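Side-chain contacts in terminase large subunit (Thermus phage G20c, PDB 5M1P), which drives viral DNA into empty capsids as an ATP-powered motor and, through its nuclease domain, cuts the genome to start and end packaging: residues 19-23 / 24-28; 100-103 / 104-108; 123-126 / 127-131; 133-137 / 138-142. All coordinates share one frame; numbering follows the deposited sequence.

Interaction 1: 19-23 / 24-28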
loop_
_atom_site.group_PDB
_atom_site.type_symbol
_atom_site.label_atom_id
_atom_site.label_comp_id
_atom_site.label_asym_id
_atom_site.label_seq_id
_atom_site.Cartn_x
_atom_site.Cartn_y
_atom_site.Cartn_z
ATOM N N TYR A 19 -9.033 10.660 10.394
ATOM C CA TYR A 19 -9.473 10.703 9.007
ATOM C C TYR A 19 -10.979 10.836 8.936
ATOM O O TYR A 19 -11.682 10.644 9.937
ATOM C CB TYR A 19 -9.029 9.438 8.245
ATOM C CG TYR A 19 -9.566 8.148 8.847
ATOM C CD1 TYR A 19 -8.878 7.501 9.875
ATOM C CD2 TYR A 19 -10.785 7.595 8.425
ATOM C CE1 TYR A 19 -9.376 6.342 10.451
ATOM C CE2 TYR A 19 -11.278 6.422 8.995
ATOM C CZ TYR A 19 -10.569 5.809 10.009
ATOM O OH TYR A 19 -11.042 4.653 10.590
ATOM N N GLU A 20 -11.460 11.153 7.739
ATOM C CA GLU A 20 -12.883 11.111 7.423
ATOM C C GLU A 20 -13.099 9.951 6.460
ATOM O O GLU A 20 -12.407 9.849 5.445
ATOM C CB GLU A 20 -13.335 12.409 6.764
ATOM C CG GLU A 20 -14.849 12.508 6.599
ATOM C CD GLU A 20 -15.313 13.771 5.896
ATOM O OE1 GLU A 20 -14.496 14.441 5.225
ATOM O OE2 GLU A 20 -16.522 14.081 6.004
ATOM N N ARG A 21 -14.045 9.076 6.778
ATOM C CA ARG A 21 -14.419 8.010 5.852
ATOM C C ARG A 21 -15.350 8.611 4.796
ATOM O O ARG A 21 -16.430 9.103 5.131
ATOM C CB ARG A 21 -15.082 6.845 6.594
ATOM C CG ARG A 21 -15.200 5.568 5.770
ATOM C CD ARG A 21 -15.632 4.379 6.625
ATOM N NE ARG A 21 -14.634 3.989 7.634
ATOM C CZ ARG A 21 -13.717 3.018 7.520
ATOM N NH1 ARG A 21 -13.594 2.277 6.412
ATOM N NH2 ARG A 21 -12.879 2.795 8.537
ATOM N N ARG A 22 -14.905 8.611 3.538
ATOM C CA ARG A 22 -15.706 9.057 2.399
ATOM C C ARG A 22 -15.868 7.849 1.472
ATOM O O ARG A 22 -15.067 7.634 0.548
ATOM C CB ARG A 22 -15.028 10.228 1.677
ATOM C CG ARG A 22 -14.785 11.468 2.537
ATOM C CD ARG A 22 -14.152 12.602 1.733
ATOM N NE ARG A 22 -13.545 13.628 2.587
ATOM C CZ ARG A 22 -12.661 14.554 2.192
ATOM N NH1 ARG A 22 -12.182 15.427 3.080
ATOM N NH2 ARG A 22 -12.246 14.628 0.927
ATOM N N GLY A 23 -16.888 7.037 1.742
ATOM C CA GLY A 23 -17.122 5.810 0.982
ATOM C C GLY A 23 -15.969 4.840 1.161
ATOM O O GLY A 23 -15.661 4.436 2.279
ATOM N N THR A 24 -15.316 4.490 0.050
ATOM C CA THR A 24 -14.167 3.590 0.070
ATOM C C THR A 24 -12.853 4.276 0.467
ATOM O O THR A 24 -11.832 3.600 0.596
ATOM C CB THR A 24 -13.987 2.909 -1.304
ATOM O OG1 THR A 24 -13.868 3.902 -2.324
ATOM C CG2 THR A 24 -15.181 2.010 -1.621
ATOM N N ARG A 25 -12.872 5.600 0.651
ATOM C CA ARG A 25 -11.670 6.349 1.024
ATOM C C ARG A 25 -11.622 6.696 2.496
ATOM O O ARG A 25 -12.631 7.101 3.068
ATOM C CB ARG A 25 -11.584 7.663 0.265
ATOM C CG ARG A 25 -11.526 7.527 -1.237
ATOM C CD ARG A 25 -11.282 8.892 -1.839
ATOM N NE ARG A 25 -11.144 8.841 -3.279
ATOM C CZ ARG A 25 -10.742 9.863 -4.033
ATOM N NH1 ARG A 25 -10.439 11.038 -3.485
ATOM N NH2 ARG A 25 -10.629 9.713 -5.346
ATOM N N LEU A 26 -10.434 6.586 3.076
ATOM C CA LEU A 26 -10.124 7.193 4.361
ATOM C C LEU A 26 -9.267 8.413 4.078
ATOM O O LEU A 26 -8.112 8.274 3.687
ATOM C CB LEU A 26 -9.367 6.215 5.257
ATOM C CG LEU A 26 -10.037 4.861 5.512
ATOM C CD1 LEU A 26 -9.327 4.121 6.641
ATOM C CD2 LEU A 26 -11.525 5.002 5.773
ATOM N N VAL A 27 -9.815 9.605 4.286
ATOM C CA VAL A 27 -9.140 10.832 3.870
ATOM C C VAL A 27 -8.595 11.493 5.112
ATOM O O VAL A 27 -9.363 11.932 5.966
ATOM C CB VAL A 27 -10.080 11.807 3.129
ATOM C CG1 VAL A 27 -9.308 13.035 2.635
ATOM C CG2 VAL A 27 -10.738 11.103 1.951
ATOM N N VAL A 28 -7.268 11.547 5.206
ATOM C CA VAL A 28 -6.577 12.211 6.304
ATOM C C VAL A 28 -6.457 13.695 5.994
ATOM O O VAL A 28 -6.730 14.556 6.841
ATOM C CB VAL A 28 -5.178 11.606 6.542
ATOM C CG1 VAL A 28 -4.430 12.388 7.608
ATOM C CG2 VAL A 28 -5.313 10.155 6.985
#

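Interaction 2: 100-103 / 104-108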
loop_
_atom_site.group_PDB
_atom_site.type_symbol
_atom_site.label_atom_id
_atom_site.label_comp_id
_atom_site.label_asym_id
_atom_site.label_seq_id
_atom_site.Cartn_x
_atom_site.Cartn_y
_atom_site.Cartn_z
ATOM N N GLY A 100 -2.541 -9.417 -14.665
ATOM C CA GLY A 100 -3.268 -9.775 -15.880
ATOM C C GLY A 100 -3.109 -8.722 -16.955
ATOM O O GLY A 100 -2.802 -7.558 -16.670
ATOM N N ASP A 101 -3.325 -9.144 -18.198
ATOM C CA ASP A 101 -3.184 -8.268 -19.367
ATOM C C ASP A 101 -4.106 -7.043 -19.337
ATOM O O ASP A 101 -3.697 -5.957 -19.761
ATOM C CB ASP A 101 -3.431 -9.051 -20.666
ATOM C CG ASP A 101 -2.298 -10.010 -21.010
ATOM O OD1 ASP A 101 -1.381 -10.209 -20.184
ATOM O OD2 ASP A 101 -2.330 -10.578 -22.123
ATOM N N ALA A 102 -5.329 -7.208 -18.835
ATOM C CA ALA A 102 -6.317 -6.127 -18.891
ATOM C C ALA A 102 -5.922 -4.913 -18.037
ATOM O O ALA A 102 -6.028 -3.786 -18.507
ATOM C CB ALA A 102 -7.699 -6.633 -18.510
ATOM N N ILE A 103 -5.466 -5.138 -16.804
ATOM C CA ILE A 103 -5.002 -4.029 -15.953
ATOM C C ILE A 103 -3.757 -3.369 -16.564
ATOM O O ILE A 103 -3.673 -2.147 -16.605
ATOM C CB ILE A 103 -4.731 -4.461 -14.488
ATOM C CG1 ILE A 103 -6.054 -4.761 -13.774
ATOM C CG2 ILE A 103 -3.968 -3.367 -13.722
ATOM C CD1 ILE A 103 -5.892 -5.459 -12.443
ATOM N N ALA A 104 -2.805 -4.174 -17.035
ATOM C CA ALA A 104 -1.568 -3.642 -17.623
ATOM C C ALA A 104 -1.880 -2.752 -18.825
ATOM O O ALA A 104 -1.368 -1.636 -18.930
ATOM C CB ALA A 104 -0.628 -4.768 -18.023
ATOM N N GLU A 105 -2.754 -3.240 -19.704
ATOM C CA GLU A 105 -3.188 -2.466 -20.869
ATOM C C GLU A 105 -3.972 -1.216 -20.471
ATOM O O GLU A 105 -3.808 -0.172 -21.097
ATOM C CB GLU A 105 -4.026 -3.331 -21.817
ATOM C CG GLU A 105 -3.210 -4.394 -22.543
ATOM C CD GLU A 105 -4.055 -5.515 -23.117
ATOM O OE1 GLU A 105 -3.496 -6.606 -23.364
ATOM O OE2 GLU A 105 -5.274 -5.316 -23.320
ATOM N N GLU A 106 -4.808 -1.330 -19.434
ATOM C CA GLU A 106 -5.640 -0.219 -18.969
ATOM C C GLU A 106 -4.820 0.901 -18.335
ATOM O O GLU A 106 -5.133 2.064 -18.528
ATOM C CB GLU A 106 -6.719 -0.699 -17.986
ATOM C CG GLU A 106 -7.926 -1.326 -18.672
ATOM C CD GLU A 106 -8.735 -2.272 -17.792
ATOM O OE1 GLU A 106 -8.647 -2.206 -16.544
ATOM O OE2 GLU A 106 -9.486 -3.092 -18.363
ATOM N N LEU A 107 -3.773 0.558 -17.591
ATOM C CA LEU A 107 -2.866 1.576 -17.032
ATOM C C LEU A 107 -2.267 2.435 -18.142
ATOM O O LEU A 107 -2.219 3.649 -18.015
ATOM C CB LEU A 107 -1.752 0.949 -16.182
ATOM C CG LEU A 107 -2.168 0.329 -14.841
ATOM C CD1 LEU A 107 -1.015 -0.478 -14.270
ATOM C CD2 LEU A 107 -2.619 1.390 -13.851
ATOM N N ASP A 108 -1.827 1.798 -19.227
ATOM C CA ASP A 108 -1.264 2.512 -20.372
ATOM C C ASP A 108 -2.351 3.225 -21.184
ATOM O O ASP A 108 -2.219 4.419 -21.469
ATOM C CB ASP A 108 -0.432 1.567 -21.248
ATOM C CG ASP A 108 0.804 1.046 -20.534
ATOM O OD1 ASP A 108 1.397 1.798 -19.729
ATOM O OD2 ASP A 108 1.178 -0.128 -20.764
#

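Interaction 3: 123-126 / 127-131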
loop_
_atom_site.group_PDB
_atom_site.type_symbol
_atom_site.label_atom_id
_atom_site.label_comp_id
_atom_site.label_asym_id
_atom_site.label_seq_id
_atom_site.Cartn_x
_atom_site.Cartn_y
_atom_site.Cartn_z
ATOM N N SER A 123 12.323 -12.085 -2.211
ATOM C CA SER A 123 13.419 -11.106 -2.104
ATOM C C SER A 123 12.953 -9.657 -2.294
ATOM O O SER A 123 13.324 -8.763 -1.526
ATOM C CB SER A 123 14.529 -11.415 -3.117
ATOM O OG SER A 123 15.611 -10.519 -2.967
ATOM N N VAL A 124 12.147 -9.430 -3.324
ATOM C CA VAL A 124 11.587 -8.094 -3.586
ATOM C C VAL A 124 10.671 -7.678 -2.435
ATOM O O VAL A 124 10.725 -6.541 -1.952
ATOM C CB VAL A 124 10.811 -8.067 -4.920
ATOM C CG1 VAL A 124 10.030 -6.764 -5.091
ATOM C CG2 VAL A 124 11.775 -8.260 -6.081
ATOM N N LYS A 125 9.827 -8.606 -2.005
ATOM C CA LYS A 125 8.914 -8.350 -0.894
ATOM C C LYS A 125 9.689 -7.965 0.361
ATOM O O LYS A 125 9.304 -7.024 1.057
ATOM C CB LYS A 125 8.041 -9.575 -0.628
ATOM C CG LYS A 125 7.010 -9.397 0.478
ATOM C CD LYS A 125 6.002 -10.530 0.476
ATOM C CE LYS A 125 4.937 -10.327 -0.589
ATOM N NZ LYS A 125 3.990 -11.467 -0.661
ATOM N N GLU A 126 10.781 -8.671 0.637
ATOM C CA GLU A 126 11.561 -8.411 1.853
ATOM C C GLU A 126 12.225 -7.041 1.829
ATOM O O GLU A 126 12.286 -6.375 2.857
ATOM C CB GLU A 126 12.562 -9.543 2.103
ATOM C CG GLU A 126 11.886 -10.804 2.625
ATOM C CD GLU A 126 12.579 -12.101 2.232
ATOM O OE1 GLU A 126 13.810 -12.115 2.005
ATOM O OE2 GLU A 126 11.863 -13.119 2.152
ATOM N N GLN A 127 12.657 -6.599 0.654
ATOM C CA GLN A 127 13.249 -5.277 0.507
ATOM C C GLN A 127 12.227 -4.160 0.778
ATOM O O GLN A 127 12.502 -3.202 1.500
ATOM C CB GLN A 127 13.823 -5.136 -0.898
ATOM C CG GLN A 127 14.756 -3.955 -1.070
ATOM C CD GLN A 127 15.666 -4.115 -2.267
ATOM O OE1 GLN A 127 16.856 -3.805 -2.198
ATOM N NE2 GLN A 127 15.118 -4.619 -3.369
ATOM N N LEU A 128 11.037 -4.316 0.200
ATOM C CA LEU A 128 9.908 -3.403 0.438
ATOM C C LEU A 128 9.496 -3.356 1.903
ATOM O O LEU A 128 9.348 -2.277 2.498
ATOM C CB LEU A 128 8.701 -3.825 -0.408
ATOM C CG LEU A 128 8.802 -3.546 -1.903
ATOM C CD1 LEU A 128 7.692 -4.253 -2.656
ATOM C CD2 LEU A 128 8.758 -2.044 -2.164
ATOM N N ILE A 129 9.311 -4.525 2.490
ATOM C CA ILE A 129 8.859 -4.608 3.879
ATOM C C ILE A 129 9.915 -4.116 4.873
ATOM O O ILE A 129 9.585 -3.388 5.810
ATOM C CB ILE A 129 8.407 -6.038 4.226
ATOM C CG1 ILE A 129 7.150 -6.418 3.421
ATOM C CG2 ILE A 129 8.187 -6.192 5.728
ATOM C CD1 ILE A 129 5.887 -5.635 3.736
ATOM N N SER A 130 11.169 -4.510 4.675
ATOM C CA SER A 130 12.243 -4.051 5.553
ATOM C C SER A 130 12.370 -2.524 5.510
ATOM O O SER A 130 12.569 -1.901 6.546
ATOM C CB SER A 130 13.576 -4.724 5.225
ATOM O OG SER A 130 14.024 -4.404 3.930
ATOM N N ASN A 131 12.213 -1.922 4.335
ATOM C CA ASN A 131 12.211 -0.484 4.231
ATOM C C ASN A 131 11.071 0.126 5.050
ATOM O O ASN A 131 11.294 1.072 5.810
ATOM C CB ASN A 131 12.108 -0.062 2.768
ATOM C CG ASN A 131 12.130 1.439 2.607
ATOM O OD1 ASN A 131 13.129 2.081 2.917
ATOM N ND2 ASN A 131 11.021 2.008 2.149
#

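Interaction 4: 133-137 / 138-142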
loop_
_atom_site.group_PDB
_atom_site.type_symbol
_atom_site.label_atom_id
_atom_site.label_comp_id
_atom_site.label_asym_id
_atom_site.label_seq_id
_atom_site.Cartn_x
_atom_site.Cartn_y
_atom_site.Cartn_z
ATOM N N ALA A 133 9.436 -1.215 7.561
ATOM C CA ALA A 133 9.677 -1.491 8.981
ATOM C C ALA A 133 10.701 -0.553 9.594
ATOM O O ALA A 133 10.519 -0.098 10.729
ATOM C CB ALA A 133 10.140 -2.920 9.166
ATOM N N LEU A 134 11.771 -0.267 8.859
ATOM C CA LEU A 134 12.816 0.630 9.350
ATOM C C LEU A 134 12.302 2.054 9.490
ATOM O O LEU A 134 12.530 2.706 10.512
ATOM C CB LEU A 134 14.032 0.608 8.424
ATOM C CG LEU A 134 15.183 1.558 8.786
ATOM C CD1 LEU A 134 15.760 1.203 10.146
ATOM C CD2 LEU A 134 16.255 1.521 7.716
ATOM N N LEU A 135 11.632 2.553 8.457
ATOM C CA LEU A 135 11.009 3.877 8.529
ATOM C C LEU A 135 10.010 3.961 9.685
ATOM O O LEU A 135 9.892 4.991 10.352
ATOM C CB LEU A 135 10.288 4.195 7.218
ATOM C CG LEU A 135 11.201 4.502 6.037
ATOM C CD1 LEU A 135 10.395 4.475 4.741
ATOM C CD2 LEU A 135 11.910 5.839 6.202
ATOM N N MET A 136 9.304 2.862 9.937
ATOM C CA MET A 136 8.327 2.833 11.017
ATOM C C MET A 136 8.998 2.968 12.382
ATOM O O MET A 136 8.579 3.789 13.204
ATOM C CB MET A 136 7.505 1.552 10.983
ATOM C CG MET A 136 6.281 1.598 11.880
ATOM S SD MET A 136 5.371 0.045 11.942
ATOM C CE MET A 136 4.838 -0.106 10.236
ATOM N N GLU A 137 10.051 2.191 12.613
ATOM C CA GLU A 137 10.781 2.275 13.885
ATOM C C GLU A 137 11.361 3.665 14.087
ATOM O O GLU A 137 11.396 4.153 15.215
ATOM C CB GLU A 137 11.881 1.215 13.965
ATOM C CG GLU A 137 12.711 1.263 15.242
ATOM C CD GLU A 137 11.888 0.997 16.486
ATOM O OE1 GLU A 137 11.875 1.850 17.403
ATOM O OE2 GLU A 137 11.252 -0.072 16.556
ATOM N N LYS A 138 11.756 4.313 12.991
ATOM C CA LYS A 138 12.288 5.676 13.044
ATOM C C LYS A 138 11.236 6.775 13.233
ATOM O O LYS A 138 11.585 7.954 13.240
ATOM C CB LYS A 138 13.088 5.959 11.777
ATOM C CG LYS A 138 14.381 5.164 11.673
ATOM C CD LYS A 138 15.185 5.601 10.462
ATOM C CE LYS A 138 16.565 4.972 10.427
ATOM N NZ LYS A 138 17.152 5.044 9.057
ATOM N N GLY A 139 9.961 6.407 13.366
ATOM C CA GLY A 139 8.895 7.369 13.602
ATOM C C GLY A 139 8.524 8.174 12.372
ATOM O O GLY A 139 8.017 9.282 12.498
ATOM N N GLN A 140 8.772 7.617 11.186
ATOM C CA GLN A 140 8.532 8.328 9.921
ATOM C C GLN A 140 7.298 7.855 9.137
ATOM O O GLN A 140 6.972 8.413 8.089
ATOM C CB GLN A 140 9.797 8.256 9.065
ATOM C CG GLN A 140 10.960 8.994 9.717
ATOM C CD GLN A 140 12.213 9.023 8.875
ATOM O OE1 GLN A 140 12.556 10.052 8.295
ATOM N NE2 GLN A 140 12.904 7.894 8.802
ATOM N N VAL A 141 6.602 6.845 9.650
ATOM C CA VAL A 141 5.411 6.298 9.011
ATOM C C VAL A 141 4.190 6.807 9.766
ATOM O O VAL A 141 4.136 6.731 11.001
ATOM C CB VAL A 141 5.458 4.754 8.973
ATOM C CG1 VAL A 141 4.192 4.165 8.355
ATOM C CG2 VAL A 141 6.673 4.274 8.191
ATOM N N ALA A 142 3.241 7.373 9.029
ATOM C CA ALA A 142 2.030 7.934 9.600
ATOM C C ALA A 142 0.845 7.504 8.757
ATOM O O ALA A 142 0.809 7.769 7.555
ATOM C CB ALA A 142 2.139 9.448 9.659
HETATM O O HOH W 1 6.660 5.464 12.267
#

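Interaction 1: 19-23 / 24-28
Glu20 faces Val27 and Arg22 faces Arg25 as hydrogen-bonded pairs of a tight antiparallel beta hairpin, closed by a type II' turn with Gly23 and Thr24 at its corners. Four main-chain hydrogen bonds join the two strands. Val27 N reaches Glu20 O at 2.8 Å, and Glu20 N returns the bond to Val27 O at 2.9 Å. Nearer the turn, Arg22 N lies 2.8 Å from Arg25 O. The closing bond is the least regular: Arg25 N meets Arg22 O at 3.0 Å from above the carbonyl plane, 54° out of it. On the face bearing Glu20, Arg22 and Val27, Arg22 NE gives a salt bridge to Glu20 OE1 at 2.9 Å, in the guanidinium plane but from above the carboxylate plane. Val27 CG1 lies over a face of that guanidinium, while Asp30 takes Arg22 NH2. Three other polar ends are met beyond the hairpin: Arg21 NH2 and Arg25 NH1 form salt bridges to Asp146 and Asp86, and Thr24 OG1 hydrogen-bonds to Glu66. Thr24, Leu26 and Val28 hydrogen-bond through their backbones to strand 61-69. On the other face a bend in the Arg21 chain (chi3 -66°) lays its guanidinium flat against a methyl, Leu26 CD2 standing 3.4 Å from Arg21 CZ. The second methyl, Leu26 CD1, makes a CH-pi contact over the Tyr19 ring, 4.1 Å from its centroid.

Interaction 2: 100-103 / 104-108
Glu105 folds back along the helix toward Asp101, one turn earlier. Its CG stands beside its own backbone N (chi1 -70°) and the chain then runs extended, so that the aliphatic part passes Asp101 O and Glu105 OE1 comes within 3.6 Å of Asp101 CB. The two carboxylates stay near each other, Asp101 OD2 being 4.3 Å from Glu105 OE1; this like-charge proximity is probably eased by their place in the first turns of a helix, where the dipole would favour negative groups. Glu106 repeats the shape one residue on (chi1 -80°). Its CG lies only 3.1 Å from Ala102 O, and its carboxylate hangs beside the Ala102 methyl, with OE2 4.0 Å from Ala102 CB. Ile103 and Leu107 lie side by side and point the same way, Ile103 CG2 meeting Leu107 CD1 at 4.2 Å. Beneath these side chains run the i to i+4 bonds: Glu105 N to Asp101 O and Leu107 N to Ile103 O are both 2.9 Å long, whereas the first, from Ala104 N to the carbonyl of N-cap Gly100, is weak at 3.4 Å. Ile103 reaches Trp73 of helix 73-86 and also Phe43, a residue of the calcium site; Leu107 rests on Ile112. Helix 101-109 is the connecting helix of a beta-alpha-beta unit between parallel strands 91-94 and 114-116, an element characteristic of the RNase H-like fold.

Interaction 3: 123-126 / 127-131
Glu126 O is approached by two groups of Ser130. Ser130 N donates to it at 2.8 Å, and Ser130 OG, held between its own backbone N and carbonyl carbon (chi1 63°), also lies 2.8 Å away. The same hydroxyl is 3.1 Å from Gln127 O, and where its proton goes is not settled. A serine folded back onto the preceding turn in this way is a familiar feature of alpha helices. The neighbouring rungs are regular: Ile129 N bonds to Lys125 O at 2.9 Å, and Leu128 N to Val124 O at 3.1 Å. Along one flank the Lys125 and Ile129 chains run alongside each other, Lys125 CG touching Ile129 CG1 at 4.2 Å; beyond that point Lys125 bends at chi3 (-80°). Next to them Val124 CG1 meets Leu128 CD1 at 4.2 Å, methyl against methyl. Lys125, Leu128 and Ile129 touch helix 177-186: Lys125 and Ile129 share Met180, Ile129 also touches Val179, and Leu128 packs on Ala183. Glu126 lies against Gln166 and Met168 of strand 166-170, and Ile129 touches Met168 as well, so helix 122-137 packs against both that strand and helix 177-186.

Interaction 4: 133-137 / 138-142
The helix carrying residues 133-137 ends in a Schellman motif, and the chain leaves it through Gly139, whose positive phi (75°) turns the backbone away. Two bonds lead back into the last turn: Gln140 N to Leu135 O and Gly139 N to Met136 O, each 3.0 Å. The second is strongly tilted, Gly139 N standing 61° out of the carbonyl plane. Just before the motif, Lys138 N still makes an i to i+4 bond to Leu134 O at 3.1 Å. A water takes the N-H of Val141 at 3.0 Å and lies 2.7 Å from Met136 O, linking the departing chain to the helix end. Val141 then folds back so that its CG2 methyl presses on the side of the helix, 3.7 Å from Leu135 CB and 4.0 Å from Met136 CB. Leu135 is also crossed by Gln140, whose amide NE2 comes within 3.5 Å of Leu135 CD2, carbon against nitrogen and without a polar bond. On the exposed flank the extended Lys138 chain, its CG beside its own N (chi1 -69°), passes over Leu134 and brings CE against the CD1 methyl. Leu135 and Val141 share Tyr186 of helix 177-186, while Met136 rests on Phe8 and Leu11. The turn delivers the chain to strand 142-144, the edge strand beside strand 15-22 in the main sheet.

The four contacts follow one another along the chain within the nuclease domain. Interaction 1 is a hairpin joining two strands of the large mixed sheet; interaction 2 lies in helix 101-109, which connects strands 91-94 and 114-116 toward the other end of that sheet. The centres of interactions 1 and 2 are about 27 Å apart. Interactions 3 and 4 share helix 122-137, centres about 14 Å apart, the second ending the helix and leading to edge strand 142-144. Interactions 2 and 4 lie on opposite sides of the chain's centre, about 33 Å between centres. Interactions 2 and 3 come nearest the bound calcium, the side chains of Ile103 and Lys125 lying about 9 and 10 Å from it, whereas interactions 1 and 4 lie away from the metal site.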